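Local structure of KLLA0C04147p (Kluyveromyces lactis, 5WVR) at residues 180-185 with 203-208; 186-191 with 199-204; 278-283 with 312-317. The protein binds cholesterol through the oxysterol-binding domain held in this chain and, like other members of the OSBP family, probably transfers sterols. All blocks are in the same frame, centred on the assembly; numbering follows the deposited sequence.

Contact 1 of 3, residues 180-185 with 203-208; sequences FKHLGL and YKKPNN. With CLR (cholesterol), chain B.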
loop_
_atom_site.group_PDB
_atom_site.type_symbol
_atom_site.label_atom_id
_atom_site.label_comp_id
_atom_site.label_asym_id
_atom_site.label_seq_id
_atom_site.Cartn_x
_atom_site.Cartn_y
_atom_site.Cartn_z
ATOM N N PHE A 180 -12.186 7.012 -6.312
ATOM C CA PHE A 180 -11.641 6.593 -5.009
ATOM C C PHE A 180 -10.682 7.665 -4.491
ATOM O O PHE A 180 -9.688 7.991 -5.153
ATOM C CB PHE A 180 -10.925 5.223 -5.109
ATOM C CG PHE A 180 -11.794 4.122 -5.681
ATOM C CD1 PHE A 180 -12.017 4.030 -7.040
ATOM C CD2 PHE A 180 -12.395 3.183 -4.847
ATOM C CE1 PHE A 180 -12.840 3.036 -7.550
ATOM C CE2 PHE A 180 -13.211 2.195 -5.347
ATOM C CZ PHE A 180 -13.439 2.110 -6.689
ATOM N N LYS A 181 -10.992 8.240 -3.329
ATOM C CA LYS A 181 -10.126 9.226 -2.687
ATOM C C LYS A 181 -9.503 8.636 -1.425
ATOM O O LYS A 181 -10.154 7.888 -0.683
ATOM C CB LYS A 181 -10.897 10.516 -2.346
ATOM C CG LYS A 181 -11.563 11.173 -3.576
ATOM C CD LYS A 181 -12.377 12.399 -3.215
ATOM C CE LYS A 181 -12.307 13.453 -4.339
ATOM N NZ LYS A 181 -12.915 12.977 -5.619
ATOM N N HIS A 182 -8.236 8.969 -1.184
ATOM C CA HIS A 182 -7.482 8.403 -0.072
ATOM C C HIS A 182 -7.303 9.500 0.968
ATOM O O HIS A 182 -6.529 10.442 0.774
ATOM C CB HIS A 182 -6.168 7.799 -0.564
ATOM C CG HIS A 182 -6.374 6.676 -1.535
ATOM N ND1 HIS A 182 -6.074 5.363 -1.243
ATOM C CD2 HIS A 182 -6.900 6.668 -2.784
ATOM C CE1 HIS A 182 -6.382 4.599 -2.277
ATOM N NE2 HIS A 182 -6.903 5.366 -3.219
ATOM N N LEU A 183 -8.051 9.383 2.055
ATOM C CA LEU A 183 -8.190 10.456 3.019
ATOM C C LEU A 183 -7.103 10.461 4.084
ATOM O O LEU A 183 -6.899 11.494 4.723
ATOM C CB LEU A 183 -9.562 10.361 3.691
ATOM C CG LEU A 183 -10.735 10.352 2.713
ATOM C CD1 LEU A 183 -12.046 10.402 3.456
ATOM C CD2 LEU A 183 -10.645 11.482 1.712
ATOM N N GLY A 184 -6.391 9.343 4.294
ATOM C CA GLY A 184 -5.429 9.290 5.378
ATOM C C GLY A 184 -4.074 9.901 5.013
ATOM O O GLY A 184 -3.694 10.013 3.849
ATOM N N LEU A 185 -3.333 10.292 6.043
ATOM C CA LEU A 185 -1.978 10.823 5.901
ATOM C C LEU A 185 -0.951 9.695 5.993
ATOM O O LEU A 185 -1.121 8.735 6.758
ATOM C CB LEU A 185 -1.702 11.860 6.997
ATOM C CG LEU A 185 -0.441 12.721 6.905
ATOM C CD1 LEU A 185 -0.533 13.642 5.724
ATOM C CD2 LEU A 185 -0.255 13.517 8.189
ATOM N N TYR A 203 2.789 12.829 3.143
ATOM C CA TYR A 203 2.068 13.063 1.901
ATOM C C TYR A 203 0.745 12.322 1.984
ATOM O O TYR A 203 0.521 11.499 2.878
ATOM C CB TYR A 203 2.860 12.597 0.675
ATOM C CG TYR A 203 3.011 11.087 0.595
ATOM C CD1 TYR A 203 3.995 10.430 1.325
ATOM C CD2 TYR A 203 2.156 10.319 -0.203
ATOM C CE1 TYR A 203 4.118 9.047 1.267
ATOM C CE2 TYR A 203 2.276 8.935 -0.273
ATOM C CZ TYR A 203 3.264 8.313 0.465
ATOM O OH TYR A 203 3.406 6.960 0.406
ATOM N N LYS A 204 -0.136 12.659 1.053
ATOM C CA LYS A 204 -1.349 11.907 0.814
ATOM C C LYS A 204 -1.290 11.305 -0.582
ATOM O O LYS A 204 -0.621 11.830 -1.476
ATOM C CB LYS A 204 -2.618 12.760 0.973
ATOM C CG LYS A 204 -2.869 13.184 2.404
ATOM C CD LYS A 204 -4.309 13.594 2.622
ATOM C CE LYS A 204 -4.513 14.090 4.049
ATOM N NZ LYS A 204 -5.922 14.514 4.299
ATOM N N LYS A 205 -1.968 10.157 -0.756
ATOM C CA LYS A 205 -1.918 9.416 -1.998
ATOM C C LYS A 205 -2.824 10.090 -3.022
ATOM O O LYS A 205 -3.759 10.817 -2.664
ATOM C CB LYS A 205 -2.340 7.967 -1.733
ATOM C CG LYS A 205 -1.358 7.242 -0.832
ATOM C CD LYS A 205 -1.810 5.795 -0.570
ATOM C CE LYS A 205 -0.658 4.996 0.016
ATOM N NZ LYS A 205 -1.125 3.699 0.573
ATOM N N PRO A 206 -2.550 9.891 -4.302
ATOM C CA PRO A 206 -3.440 10.407 -5.340
ATOM C C PRO A 206 -4.759 9.668 -5.346
ATOM O O PRO A 206 -4.922 8.639 -4.696
ATOM C CB PRO A 206 -2.669 10.130 -6.639
ATOM C CG PRO A 206 -1.852 8.952 -6.308
ATOM C CD PRO A 206 -1.383 9.234 -4.894
ATOM N N ASN A 207 -5.657 10.152 -6.191
ATOM C CA ASN A 207 -6.931 9.498 -6.388
ATOM C C ASN A 207 -6.820 8.411 -7.453
ATOM O O ASN A 207 -5.927 8.429 -8.308
ATOM C CB ASN A 207 -7.969 10.525 -6.804
ATOM C CG ASN A 207 -8.114 11.620 -5.805
ATOM O OD1 ASN A 207 -7.827 12.776 -6.111
ATOM N ND2 ASN A 207 -8.457 11.269 -4.590
ATOM N N ASN A 208 -7.739 7.442 -7.380
ATOM C CA ASN A 208 -7.924 6.460 -8.442
ATOM C C ASN A 208 -9.329 6.603 -9.009
ATOM O O ASN A 208 -10.234 7.107 -8.348
ATOM C CB ASN A 208 -7.733 5.029 -7.932
ATOM C CG ASN A 208 -6.851 4.984 -6.717
ATOM O OD1 ASN A 208 -7.324 4.697 -5.622
ATOM N ND2 ASN A 208 -5.559 5.265 -6.895
HETATM C C1 CLR B . -4.093 2.068 -4.916
HETATM C C2 CLR B . -2.801 2.277 -4.119
HETATM C C3 CLR B . -3.113 2.683 -2.677
HETATM C C4 CLR B . -3.918 1.571 -2.000
HETATM C C5 CLR B . -5.154 1.220 -2.832
HETATM C C6 CLR B . -6.394 1.147 -2.208
HETATM C C7 CLR B . -7.610 0.875 -2.822
HETATM C C8 CLR B . -7.451 0.295 -4.233
HETATM C C9 CLR B . -6.377 1.048 -5.032
HETATM C C10 CLR B . -5.009 0.981 -4.340
HETATM C C11 CLR B . -6.332 0.578 -6.493
HETATM C C12 CLR B . -7.708 0.592 -7.174
HETATM C C13 CLR B . -8.716 -0.235 -6.372
HETATM C C14 CLR B . -8.787 0.382 -4.975
HETATM C C15 CLR B . -9.960 -0.377 -4.357
HETATM C C16 CLR B . -10.993 -0.249 -5.481
HETATM C C17 CLR B . -10.183 -0.022 -6.763
HETATM C C18 CLR B . -8.331 -1.720 -6.332
HETATM C C19 CLR B . -4.371 -0.399 -4.532
HETATM C C20 CLR B . -10.702 -0.868 -7.934
HETATM C C21 CLR B . -9.972 -0.493 -9.224
HETATM C C22 CLR B . -12.211 -0.659 -8.106
HETATM C C23 CLR B . -12.929 -1.881 -8.686
HETATM C C24 CLR B . -14.448 -1.796 -8.511
HETATM C C25 CLR B . -15.187 -3.015 -9.077
HETATM C C26 CLR B . -15.092 -3.068 -10.603
HETATM C C27 CLR B . -16.652 -3.043 -8.635
HETATM O O1 CLR B . -1.894 2.893 -1.959
HETATM O O HOH W 1 -6.758 10.474 -2.951
HETATM O O HOH W 2 -3.570 9.295 1.241
#

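Contact 2 of 3, residues 186-191 with 199-204; sequences WYLTIR and ELYTYK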
loop_
_atom_site.group_PDB
_atom_site.type_symbol
_atom_site.label_atom_id
_atom_site.label_comp_id
_atom_site.label_asym_id
_atom_site.label_seq_id
_atom_site.Cartn_x
_atom_site.Cartn_y
_atom_site.Cartn_z
ATOM N N TRP A 186 0.125 9.818 5.215
ATOM C CA TRP A 186 1.170 8.801 5.188
ATOM C C TRP A 186 2.498 9.367 5.684
ATOM O O TRP A 186 2.888 10.483 5.333
ATOM C CB TRP A 186 1.295 8.185 3.785
ATOM C CG TRP A 186 0.032 7.421 3.486
ATOM C CD1 TRP A 186 -1.096 7.917 2.919
ATOM C CD2 TRP A 186 -0.260 6.056 3.837
ATOM N NE1 TRP A 186 -2.064 6.939 2.847
ATOM C CE2 TRP A 186 -1.575 5.787 3.404
ATOM C CE3 TRP A 186 0.476 5.027 4.435
ATOM C CZ2 TRP A 186 -2.174 4.540 3.561
ATOM C CZ3 TRP A 186 -0.132 3.774 4.600
ATOM C CH2 TRP A 186 -1.441 3.556 4.175
ATOM N N TYR A 187 3.182 8.586 6.512
ATOM C CA TYR A 187 4.388 9.015 7.203
ATOM C C TYR A 187 5.560 8.149 6.753
ATOM O O TYR A 187 5.533 6.921 6.904
ATOM C CB TYR A 187 4.208 8.915 8.717
ATOM C CG TYR A 187 3.171 9.823 9.341
ATOM C CD1 TYR A 187 1.805 9.560 9.205
ATOM C CD2 TYR A 187 3.561 10.921 10.113
ATOM C CE1 TYR A 187 0.842 10.385 9.803
ATOM C CE2 TYR A 187 2.615 11.743 10.727
ATOM C CZ TYR A 187 1.252 11.470 10.571
ATOM O OH TYR A 187 0.307 12.291 11.160
ATOM N N LEU A 188 6.600 8.787 6.234
ATOM C CA LEU A 188 7.774 8.073 5.774
ATOM C C LEU A 188 8.989 8.680 6.459
ATOM O O LEU A 188 9.327 9.846 6.222
ATOM C CB LEU A 188 7.889 8.136 4.252
ATOM C CG LEU A 188 8.672 7.027 3.566
ATOM C CD1 LEU A 188 8.287 6.957 2.110
ATOM C CD2 LEU A 188 10.169 7.323 3.704
ATOM N N THR A 189 9.639 7.868 7.291
ATOM C CA THR A 189 10.802 8.224 8.082
ATOM C C THR A 189 12.038 7.625 7.429
ATOM O O THR A 189 12.029 6.443 7.065
ATOM C CB THR A 189 10.651 7.685 9.511
ATOM O OG1 THR A 189 9.646 8.436 10.200
ATOM C CG2 THR A 189 11.961 7.770 10.291
ATOM N N ILE A 190 13.094 8.438 7.286
ATOM C CA ILE A 190 14.380 7.999 6.756
ATOM C C ILE A 190 15.435 8.206 7.838
ATOM O O ILE A 190 15.432 9.236 8.523
ATOM C CB ILE A 190 14.761 8.760 5.472
ATOM C CG1 ILE A 190 13.724 8.543 4.364
ATOM C CG2 ILE A 190 16.158 8.310 4.979
ATOM C CD1 ILE A 190 13.830 7.195 3.658
ATOM N N ARG A 191 16.319 7.216 8.015
ATOM C CA ARG A 191 17.504 7.362 8.860
ATOM C C ARG A 191 18.701 7.415 7.923
ATOM O O ARG A 191 19.233 6.369 7.528
ATOM C CB ARG A 191 17.640 6.218 9.866
ATOM C CG ARG A 191 16.624 6.300 10.996
ATOM C CD ARG A 191 16.612 5.043 11.842
ATOM N NE ARG A 191 15.787 3.987 11.261
ATOM C CZ ARG A 191 14.462 3.923 11.359
ATOM N NH1 ARG A 191 13.783 4.860 12.015
ATOM N NH2 ARG A 191 13.812 2.913 10.807
ATOM N N GLU A 199 14.614 11.785 9.729
ATOM C CA GLU A 199 13.773 12.807 9.119
ATOM C C GLU A 199 12.420 12.236 8.708
ATOM O O GLU A 199 12.320 11.082 8.275
ATOM C CB GLU A 199 14.461 13.404 7.911
ATOM C CG GLU A 199 14.803 12.360 6.874
ATOM C CD GLU A 199 15.579 12.949 5.723
ATOM O OE1 GLU A 199 15.892 12.208 4.759
ATOM O OE2 GLU A 199 15.873 14.160 5.796
ATOM N N LEU A 200 11.381 13.069 8.823
ATOM C CA LEU A 200 10.003 12.680 8.519
ATOM C C LEU A 200 9.491 13.353 7.248
ATOM O O LEU A 200 9.608 14.574 7.091
ATOM C CB LEU A 200 9.064 13.021 9.679
ATOM C CG LEU A 200 7.581 12.883 9.314
ATOM C CD1 LEU A 200 7.256 11.434 9.011
ATOM C CD2 LEU A 200 6.675 13.452 10.408
ATOM N N TYR A 201 8.923 12.543 6.355
ATOM C CA TYR A 201 8.162 12.973 5.189
ATOM C C TYR A 201 6.695 12.607 5.368
ATOM O O TYR A 201 6.371 11.515 5.837
ATOM C CB TYR A 201 8.665 12.298 3.918
ATOM C CG TYR A 201 10.121 12.520 3.613
ATOM C CD1 TYR A 201 11.103 11.655 4.109
ATOM C CD2 TYR A 201 10.518 13.587 2.818
ATOM C CE1 TYR A 201 12.448 11.844 3.819
ATOM C CE2 TYR A 201 11.856 13.798 2.521
ATOM C CZ TYR A 201 12.820 12.926 3.018
ATOM O OH TYR A 201 14.140 13.164 2.701
ATOM N N THR A 202 5.804 13.502 4.972
ATOM C CA THR A 202 4.396 13.170 4.915
ATOM C C THR A 202 3.826 13.567 3.559
ATOM O O THR A 202 4.322 14.496 2.905
ATOM C CB THR A 202 3.598 13.842 6.060
ATOM O OG1 THR A 202 3.722 15.261 5.982
ATOM C CG2 THR A 202 4.114 13.378 7.401
ATOM N N TYR A 203 2.789 12.829 3.143
ATOM C CA TYR A 203 2.068 13.063 1.901
ATOM C C TYR A 203 0.745 12.322 1.984
ATOM O O TYR A 203 0.521 11.499 2.878
ATOM C CB TYR A 203 2.860 12.597 0.675
ATOM C CG TYR A 203 3.011 11.087 0.595
ATOM C CD1 TYR A 203 3.995 10.430 1.325
ATOM C CD2 TYR A 203 2.156 10.319 -0.203
ATOM C CE1 TYR A 203 4.118 9.047 1.267
ATOM C CE2 TYR A 203 2.276 8.935 -0.273
ATOM C CZ TYR A 203 3.264 8.313 0.465
ATOM O OH TYR A 203 3.406 6.960 0.406
ATOM N N LYS A 204 -0.136 12.659 1.053
ATOM C CA LYS A 204 -1.349 11.907 0.814
ATOM C C LYS A 204 -1.290 11.305 -0.582
ATOM O O LYS A 204 -0.621 11.830 -1.476
ATOM C CB LYS A 204 -2.618 12.760 0.973
ATOM C CG LYS A 204 -2.869 13.184 2.404
ATOM C CD LYS A 204 -4.309 13.594 2.622
ATOM C CE LYS A 204 -4.513 14.090 4.049
ATOM N NZ LYS A 204 -5.922 14.514 4.299
#

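Contact 3 of 3, residues 278-283 with 312-317; sequences SAKKVL and GTRFNV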
loop_
_atom_site.group_PDB
_atom_site.type_symbol
_atom_site.label_atom_id
_atom_site.label_comp_id
_atom_site.label_asym_id
_atom_site.label_seq_id
_atom_site.Cartn_x
_atom_site.Cartn_y
_atom_site.Cartn_z
ATOM N N SER A 278 12.054 8.776 -15.011
ATOM C CA SER A 278 13.404 9.320 -15.109
ATOM C C SER A 278 13.461 10.684 -14.437
ATOM O O SER A 278 12.430 11.332 -14.226
ATOM C CB SER A 278 13.830 9.475 -16.572
ATOM O OG SER A 278 13.994 8.205 -17.172
ATOM N N ALA A 279 14.685 11.148 -14.154
ATOM C CA ALA A 279 14.888 12.391 -13.417
ATOM C C ALA A 279 16.148 13.123 -13.901
ATOM O O ALA A 279 17.031 12.555 -14.562
ATOM C CB ALA A 279 14.974 12.126 -11.911
ATOM N N LYS A 280 16.239 14.400 -13.537
ATOM C CA LYS A 280 17.417 15.192 -13.866
ATOM C C LYS A 280 17.615 16.305 -12.845
ATOM O O LYS A 280 16.659 16.800 -12.240
ATOM C CB LYS A 280 17.300 15.787 -15.280
ATOM C CG LYS A 280 16.355 16.974 -15.369
ATOM C CD LYS A 280 15.684 17.077 -16.739
ATOM C CE LYS A 280 16.673 16.936 -17.868
ATOM N NZ LYS A 280 17.433 18.202 -18.061
ATOM N N LYS A 281 18.872 16.711 -12.684
ATOM C CA LYS A 281 19.207 17.825 -11.817
ATOM C C LYS A 281 18.838 19.128 -12.508
ATOM O O LYS A 281 19.185 19.341 -13.674
ATOM C CB LYS A 281 20.697 17.809 -11.466
ATOM C CG LYS A 281 21.121 18.904 -10.476
ATOM C CD LYS A 281 20.738 18.507 -9.053
ATOM C CE LYS A 281 20.879 19.667 -8.051
ATOM N NZ LYS A 281 19.940 20.791 -8.337
ATOM N N VAL A 282 18.129 19.994 -11.789
ATOM C CA VAL A 282 17.806 21.328 -12.279
ATOM C C VAL A 282 18.916 22.276 -11.837
ATOM O O VAL A 282 19.221 22.391 -10.644
ATOM C CB VAL A 282 16.437 21.790 -11.769
ATOM C CG1 VAL A 282 16.210 23.258 -12.130
ATOM C CG2 VAL A 282 15.346 20.880 -12.328
ATOM N N LEU A 283 19.524 22.950 -12.795
ATOM C CA LEU A 283 20.754 23.682 -12.520
ATOM C C LEU A 283 20.513 25.135 -12.113
ATOM O O LEU A 283 21.157 25.622 -11.180
ATOM C CB LEU A 283 21.670 23.594 -13.738
ATOM C CG LEU A 283 21.796 22.129 -14.199
ATOM C CD1 LEU A 283 22.183 22.015 -15.676
ATOM C CD2 LEU A 283 22.775 21.354 -13.323
ATOM N N GLY A 312 22.970 17.611 -14.875
ATOM C CA GLY A 312 21.818 17.949 -15.684
ATOM C C GLY A 312 21.424 16.905 -16.708
ATOM O O GLY A 312 20.421 17.103 -17.398
ATOM N N THR A 313 22.186 15.819 -16.843
ATOM C CA THR A 313 21.780 14.719 -17.705
ATOM C C THR A 313 20.706 13.888 -17.020
ATOM O O THR A 313 20.566 13.887 -15.789
ATOM C CB THR A 313 22.957 13.809 -18.051
ATOM O OG1 THR A 313 23.277 12.988 -16.919
ATOM C CG2 THR A 313 24.172 14.626 -18.436
ATOM N N ARG A 314 19.968 13.149 -17.837
ATOM C CA ARG A 314 18.861 12.351 -17.348
ATOM C C ARG A 314 19.336 10.991 -16.875
ATOM O O ARG A 314 20.219 10.378 -17.476
ATOM C CB ARG A 314 17.817 12.170 -18.441
ATOM C CG ARG A 314 17.001 13.406 -18.670
ATOM C CD ARG A 314 15.543 13.068 -18.928
ATOM N NE ARG A 314 15.320 11.665 -19.274
ATOM C CZ ARG A 314 15.436 11.173 -20.502
ATOM N NH1 ARG A 314 15.201 9.881 -20.720
ATOM N NH2 ARG A 314 15.796 11.973 -21.500
ATOM N N PHE A 315 18.721 10.512 -15.796
ATOM C CA PHE A 315 19.013 9.189 -15.273
ATOM C C PHE A 315 17.718 8.453 -14.938
ATOM O O PHE A 315 16.767 9.046 -14.417
ATOM C CB PHE A 315 19.925 9.275 -14.046
ATOM C CG PHE A 315 19.422 10.187 -12.953
ATOM C CD1 PHE A 315 19.614 11.551 -13.028
ATOM C CD2 PHE A 315 18.796 9.668 -11.824
ATOM C CE1 PHE A 315 19.183 12.394 -12.023
ATOM C CE2 PHE A 315 18.360 10.504 -10.808
ATOM C CZ PHE A 315 18.566 11.883 -10.909
ATOM N N ASN A 316 17.677 7.160 -15.250
ATOM C CA ASN A 316 16.535 6.352 -14.831
ATOM C C ASN A 316 16.509 6.238 -13.311
ATOM O O ASN A 316 17.542 6.325 -12.642
ATOM C CB ASN A 316 16.591 4.960 -15.462
ATOM C CG ASN A 316 16.348 4.974 -16.971
ATOM O OD1 ASN A 316 15.507 5.719 -17.476
ATOM N ND2 ASN A 316 17.069 4.122 -17.690
ATOM N N VAL A 317 15.310 6.068 -12.754
ATOM C CA VAL A 317 15.181 5.910 -11.312
ATOM C C VAL A 317 14.336 4.674 -11.003
ATOM O O VAL A 317 14.570 3.983 -10.006
ATOM C CB VAL A 317 14.580 7.173 -10.672
ATOM C CG1 VAL A 317 14.290 6.930 -9.194
ATOM C CG2 VAL A 317 15.531 8.331 -10.822
HETATM O O HOH W 3 21.185 15.420 -13.998
#

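Contact 1 of 3, residues 180-185 with 203-208
F180 and N208 form an antiparallel hydrogen-bonded pair, F180 N to N208 O at 2.8 Å and N208 N to F180 O at 3.0 Å, and the two runs point 171° apart from end to end. Beyond this pair direct ladder bonding gives way to water. One water accepts from H182 N and donates to K205 O; a second donates to H182 O and G184 O while accepting from K205 N, so two waters bridge the backbones where strand pairing is interrupted.

The H182 ring brings its NE2 edge to the N208 amide, whose plane stands 84° from that of the ring. The NE2–OD1 hydrogen bond is nearly straight (162°), lies close to the imidazole plane and measures 2.5 Å, a value short enough for its exact length to be doubtful. N208 ND2 hydrogen-bonds N222 on the adjacent strand 219-230, so both ends of the amide are held and its rotation is restricted.

This is the part of the incomplete beta barrel of an oxysterol-binding domain where the sterol lies against the wall. F180 lays one ring face on cholesterol, CE2 reaching C16 at 3.3 Å, while N208 O sits at the ring edge. H182 CE1 comes up edge-on to C6 of the sterol. K205 starts toward the opposite strand, its CB near H182 CB, but its chain, fully extended beyond CG, carries NZ off to the sterol hydroxyl O1, a 2.8 Å hydrogen bond. D79 shares that ammonium in a salt bridge, and W186 adds a cation-pi contact.

K204, exposed to solvent, runs its methylene groups past G184 O to hydrogen-bond L183 O through NZ at 3.2 Å. N207 ND2 lies 3.3 Å from K181 CG, whereas K181 NZ turns to D179.

Contact 2 of 3, residues 186-191 with 199-204
W186 with Y203, L188 with Y201 and I190 with E199 are antiparallel hydrogen-bonded pairs, each with both bonds made. The straightest is L188 N to Y201 O, 2.8 Å with 172° at the hydrogen. Between these pairs, the non-hydrogen-bonded Y187–T202 and T189–L200 add CA-H...O contacts, such as T202 CA to W186 O at 3.1 Å.

Aromatic contacts gather on the face that carries W186, L188 and I190. W186 CB stands over the Y203 ring, 4.0 Å from its centroid and 19° off the normal, a CH-pi contact; the indole itself overlaps that ring little. Y203 can lie beneath because its CG sits between backbone N and carbonyl carbon (chi1 68°), which folds the ring back across the pair. Y201 presents its edge instead, with CE1 3.6 Å from I190 CG1 and L188 O in the ring plane.

The two strands are the arms of a beta hairpin in the meander that builds the oxysterol-binding barrel wall. Helix 95-108 packs on this aromatic face, through F105 on L188 and V102 on Y201.

Apolar contacts on the reverse face centre on Y187. Its CD2 meets T202 CG2 at 3.7 Å, the two side chains pointing the same way; CD2, at the ring edge, also lies 3.9 Å from L200 CD1.

Charged and polar ends are held from outside the hairpin. E199 runs alongside I190, OE1 3.7 Å from I190 CB, and through OE1 forms a salt bridge with R98; T202 OG1 hydrogen-bonds H231, and Y187 OH hydrogen-bonds T408.

Contact 3 of 3, residues 278-283 with 312-317
A279 and F315 hold the two strands together as an antiparallel hydrogen-bonded pair, F315 N to A279 O at 2.9 Å and A279 N to F315 O at 3.0 Å; the short strand axes run at 138°, antiparallel but strongly splayed.

K280 gives the clearest path across. Its CB lies 3.8 Å from T313 O, at the start of a side chain whose CG sits between backbone N and carbonyl carbon (chi1 76°). A bend at chi3 brings CE onto R314 CG at 3.6 Å, the two chains crossing at a slant. Past a further bend at chi4, NZ hydrogen-bonds G312 O at 3.3 Å, in the carbonyl plane; E289 is a second, long and weak ionic partner. Direct backbone bonding stops near here, and a water accepts from K281 N and, weakly, from G312 N, linking the two segments. G312 has positive phi (102°) as the chain comes into the strand.

Farther along the same face, S278 OG makes a weak hydrogen bond to N316 OD1. The edge of the R314 guanidinium meets S278 CB, NE to CB 3.8 Å.

Through the sheet, on the other face, the F315 ring folds over its partner: A279 CB is 3.7 Å from F315 CZ in a CH-pi contact over the ring, and A279 O lies over the same face. V317 CG2 also reaches A279 CB. Strand 314-319 ends the run of successive antiparallel strands of the domain, and L100 and Y101 of helix 95-108 cover this apolar patch.

The chemistry therefore divides by face: A279 and F315 are buried against helix 95-108, with V317 alongside, while on the K280 side the polar links are few, a long K280–G312 bond and a weak S278–N316 bond. Between these segments the direct backbone bonds are thus those of the A279–F315 pair, and V317 continues the pairing with V277.

Overall arrangement
Following the chain, strand 178-190 supplies the first halves of contact 1 and then contact 2. After the turn at 192-198, strand 199-211 returns, pairing first in contact 2 and then in contact 1. Contact 2 thus closes the short inner loop and contact 1 the wider one around it; they share Y203 and K204 and touch directly. Contact 3 follows in series, closing the separate excursion 284-311, part of which is not modelled, between strands 276-281 and 314-319. Its centre lies about 27 Å from that of contact 1. The intervening antiparallel strands join the sterol-contacting hairpin to the far end of the meander, and helix 95-108 packs against contacts 2 and 3 alike.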